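PDB 7B04: nitrite oxidoreductase subunit C from Kuenenia stuttgartiensis, which binds heme b and calcium and probably passes electrons as the heme-carrying subunit of the nitrite oxidoreductase complex. Local coordinates for residues C[117-121]-C[294-298]. Residues are numbered along the deposited sequence; the frame is centred on the assembly and turned at random.
With CA (calcium ion), chain B; HEM (protoporphyrin IX containing Fe), chain D.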
loop_
_atom_site.group_PDB
_atom_site.type_symbol
_atom_site.label_atom_id
_atom_site.label_comp_id
_atom_site.label_asym_id
_atom_site.label_seq_id
_atom_site.Cartn_x
_atom_site.Cartn_y
_atom_site.Cartn_z
ATOM N N ASP C 117 30.378 8.890 -39.819
ATOM C CA ASP C 117 29.941 8.975 -38.430
ATOM C C ASP C 117 30.349 7.723 -37.668
ATOM O O ASP C 117 30.212 6.604 -38.155
ATOM C CB ASP C 117 28.451 9.365 -38.293
ATOM C CG ASP C 117 27.823 8.965 -36.942
ATOM O OD1 ASP C 117 28.194 9.600 -35.924
ATOM O OD2 ASP C 117 26.771 8.218 -37.028
ATOM N N ALA C 118 30.964 7.954 -36.510
ATOM C CA ALA C 118 31.638 6.936 -35.715
ATOM C C ALA C 118 30.697 6.049 -34.914
ATOM O O ALA C 118 31.157 5.060 -34.334
ATOM C CB ALA C 118 32.623 7.615 -34.758
ATOM N N THR C 119 29.400 6.343 -34.894
ATOM C CA THR C 119 28.459 5.636 -34.039
ATOM C C THR C 119 27.273 5.161 -34.862
ATOM O O THR C 119 26.753 5.899 -35.704
ATOM C CB THR C 119 27.976 6.503 -32.871
ATOM O OG1 THR C 119 27.182 7.583 -33.369
ATOM C CG2 THR C 119 29.153 7.063 -32.088
ATOM N N ASP C 120 26.855 3.922 -34.610
ATOM C CA ASP C 120 25.660 3.343 -35.216
ATOM C C ASP C 120 24.503 3.471 -34.228
ATOM O O ASP C 120 24.297 2.614 -33.368
ATOM C CB ASP C 120 25.913 1.885 -35.586
ATOM C CG ASP C 120 26.703 1.139 -34.510
ATOM O OD1 ASP C 120 26.333 -0.007 -34.174
ATOM O OD2 ASP C 120 27.694 1.700 -33.991
ATOM N N ASN C 121 23.734 4.549 -34.362
ATOM C CA ASN C 121 22.523 4.742 -33.563
ATOM C C ASN C 121 21.361 4.242 -34.411
ATOM O O ASN C 121 20.915 4.923 -35.339
ATOM C CB ASN C 121 22.344 6.200 -33.161
ATOM C CG ASN C 121 23.544 6.757 -32.423
ATOM O OD1 ASN C 121 24.184 7.695 -32.899
ATOM N ND2 ASN C 121 23.847 6.201 -31.252
ATOM N N TRP C 294 21.595 13.825 -39.384
ATOM C CA TRP C 294 21.448 13.786 -37.936
ATOM C C TRP C 294 22.363 12.722 -37.351
ATOM O O TRP C 294 22.598 11.676 -37.963
ATOM C CB TRP C 294 20.000 13.508 -37.524
ATOM C CG TRP C 294 19.063 14.581 -37.945
ATOM C CD1 TRP C 294 18.582 15.600 -37.177
ATOM C CD2 TRP C 294 18.509 14.760 -39.248
ATOM N NE1 TRP C 294 17.745 16.394 -37.921
ATOM C CE2 TRP C 294 17.688 15.902 -39.199
ATOM C CE3 TRP C 294 18.621 14.060 -40.453
ATOM C CZ2 TRP C 294 16.986 16.360 -40.308
ATOM C CZ3 TRP C 294 17.927 14.515 -41.547
ATOM C CH2 TRP C 294 17.122 15.657 -41.470
ATOM N N ASN C 295 22.875 12.994 -36.152
ATOM C CA ASN C 295 23.691 12.039 -35.409
ATOM C C ASN C 295 23.089 11.848 -34.024
ATOM O O ASN C 295 23.188 12.736 -33.173
ATOM C CB ASN C 295 25.146 12.501 -35.312
ATOM C CG ASN C 295 26.062 11.434 -34.737
ATOM O OD1 ASN C 295 25.698 10.262 -34.654
ATOM N ND2 ASN C 295 27.259 11.840 -34.334
ATOM N N GLY C 296 22.462 10.688 -33.807
ATOM C CA GLY C 296 21.851 10.391 -32.525
ATOM C C GLY C 296 22.821 10.413 -31.363
ATOM O O GLY C 296 22.400 10.616 -30.219
ATOM N N ASP C 297 24.115 10.212 -31.628
ATOM C CA ASP C 297 25.095 10.232 -30.548
ATOM C C ASP C 297 25.183 11.614 -29.913
ATOM O O ASP C 297 25.378 11.731 -28.698
ATOM C CB ASP C 297 26.461 9.783 -31.067
ATOM C CG ASP C 297 27.443 9.495 -29.947
ATOM O OD1 ASP C 297 27.290 8.454 -29.273
ATOM O OD2 ASP C 297 28.370 10.307 -29.739
ATOM N N ARG C 298 25.050 12.672 -30.718
ATOM C CA ARG C 298 24.996 14.040 -30.218
ATOM C C ARG C 298 23.564 14.550 -30.040
ATOM O O ARG C 298 23.349 15.768 -29.997
ATOM C CB ARG C 298 25.783 14.975 -31.144
ATOM C CG ARG C 298 27.291 14.935 -30.935
ATOM C CD ARG C 298 27.924 13.890 -31.827
ATOM N NE ARG C 298 29.356 14.103 -32.005
ATOM C CZ ARG C 298 30.295 13.392 -31.394
ATOM N NH1 ARG C 298 29.949 12.417 -30.564
ATOM N NH2 ARG C 298 31.576 13.650 -31.615
HETATM CA CA CA B . 25.657 7.922 -35.046
HETATM C CHA HEM D . 12.723 19.190 -38.642
HETATM C CHB HEM D . 14.480 23.730 -38.429
HETATM C CHC HEM D . 16.719 22.884 -42.659
HETATM C CHD HEM D . 14.818 18.387 -42.967
HETATM C C1A HEM D . 12.922 20.506 -38.264
HETATM C C2A HEM D . 12.188 21.217 -37.239
HETATM C C3A HEM D . 12.675 22.468 -37.167
HETATM C C4A HEM D . 13.722 22.605 -38.160
HETATM C CMA HEM D . 12.214 23.593 -36.213
HETATM C CAA HEM D . 11.074 20.583 -36.375
HETATM C CBA HEM D . 9.728 21.243 -36.641
HETATM C CGA HEM D . 9.022 20.505 -37.742
HETATM O O1A HEM D . 8.331 21.166 -38.559
HETATM O O2A HEM D . 9.169 19.258 -37.805
HETATM C C1B HEM D . 15.302 23.889 -39.528
HETATM C C2B HEM D . 16.206 24.992 -39.786
HETATM C C3B HEM D . 16.825 24.763 -40.964
HETATM C C4B HEM D . 16.336 23.494 -41.477
HETATM C CMB HEM D . 16.354 26.195 -38.829
HETATM C CAB HEM D . 17.892 25.606 -41.710
HETATM C CBB HEM D . 18.540 26.654 -41.188
HETATM C C1C HEM D . 16.448 21.589 -43.071
HETATM C C2C HEM D . 17.065 20.914 -44.200
HETATM C C3C HEM D . 16.554 19.682 -44.284
HETATM C C4C HEM D . 15.576 19.520 -43.223
HETATM C CMC HEM D . 18.142 21.514 -45.132
HETATM C CAC HEM D . 16.930 18.616 -45.339
HETATM C CBC HEM D . 15.997 17.992 -46.061
HETATM C C1D HEM D . 14.160 18.179 -41.767
HETATM C C2D HEM D . 13.681 16.911 -41.243
HETATM C C3D HEM D . 13.111 17.135 -40.059
HETATM C C4D HEM D . 13.198 18.555 -39.774
HETATM C CMD HEM D . 13.797 15.531 -41.922
HETATM C CAD HEM D . 12.469 16.054 -39.163
HETATM C CBD HEM D . 13.433 15.618 -38.067
HETATM C CGD HEM D . 12.876 14.414 -37.351
HETATM O O1D HEM D . 13.584 13.853 -36.479
HETATM O O2D HEM D . 11.728 14.002 -37.656
HETATM N NA HEM D . 13.838 21.389 -38.801
HETATM N NB HEM D . 15.412 23.003 -40.577
HETATM N NC HEM D . 15.538 20.711 -42.496
HETATM N ND HEM D . 13.849 19.166 -40.835
HETATM FE FE HEM D . 14.455 21.237 -40.664
#
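Loop 117-121 runs beside the short 3-10 turn in 294-298, the two backbones drawing closest at Asn121 and Gly296, whose CA atoms are 5.8 Å apart. A calcium ion joins them. Asn295 OD1 reaches it from one segment at 2.4 Å, and Asp117, Thr119 and Asn121 surround it from the other. Asp117 binds the ion through OD2 alone. With CG anti to the backbone N (chi1 158°), its OD1, not bound to the ion, lies beside the Asn295 amide without a clear hydrogen bond, the carboxylate and amide planes standing 76° apart. Thr119 grips the ion twice, through its carbonyl O and through OG1, the latter at 2.3 Å; at chi1 67° the hydroxyl sits between N and the carbonyl carbon, turned to the metal. Asn121 OD1 makes a longer bond of 2.6 Å and also lies 2.8 Å from Asp297 N. Asp132, ahead of strand 133-139, completes the site, so the two ends of the loop between strands 108-116 and 133-139 and the loop after strand 286-294 meet at one metal, within the ethylbenzene dehydrogenase-like region. The positive ion probably offsets the repulsion among the oxygens it gathers, including the carboxylates of Asp117 and Asp132. Beyond the ion, Asp297 crosses Thr119 at about a right angle, its CB near Thr119 OG1 and its carboxylate beside the CG2 methyl. Asp297 OD2 also forms a salt bridge to Arg298 NH1. Just before Asn295, Trp294 ends strand 286-294 and turns its ring to the heme, bringing CH2 to 3.4 Å from the methyl carbon CMD; its NE1 is hydrogen-bonded to Asn302 O. An alanine at this position would strip the indole from that side of the heme and would probably leave the Asn302 carbonyl without its donor.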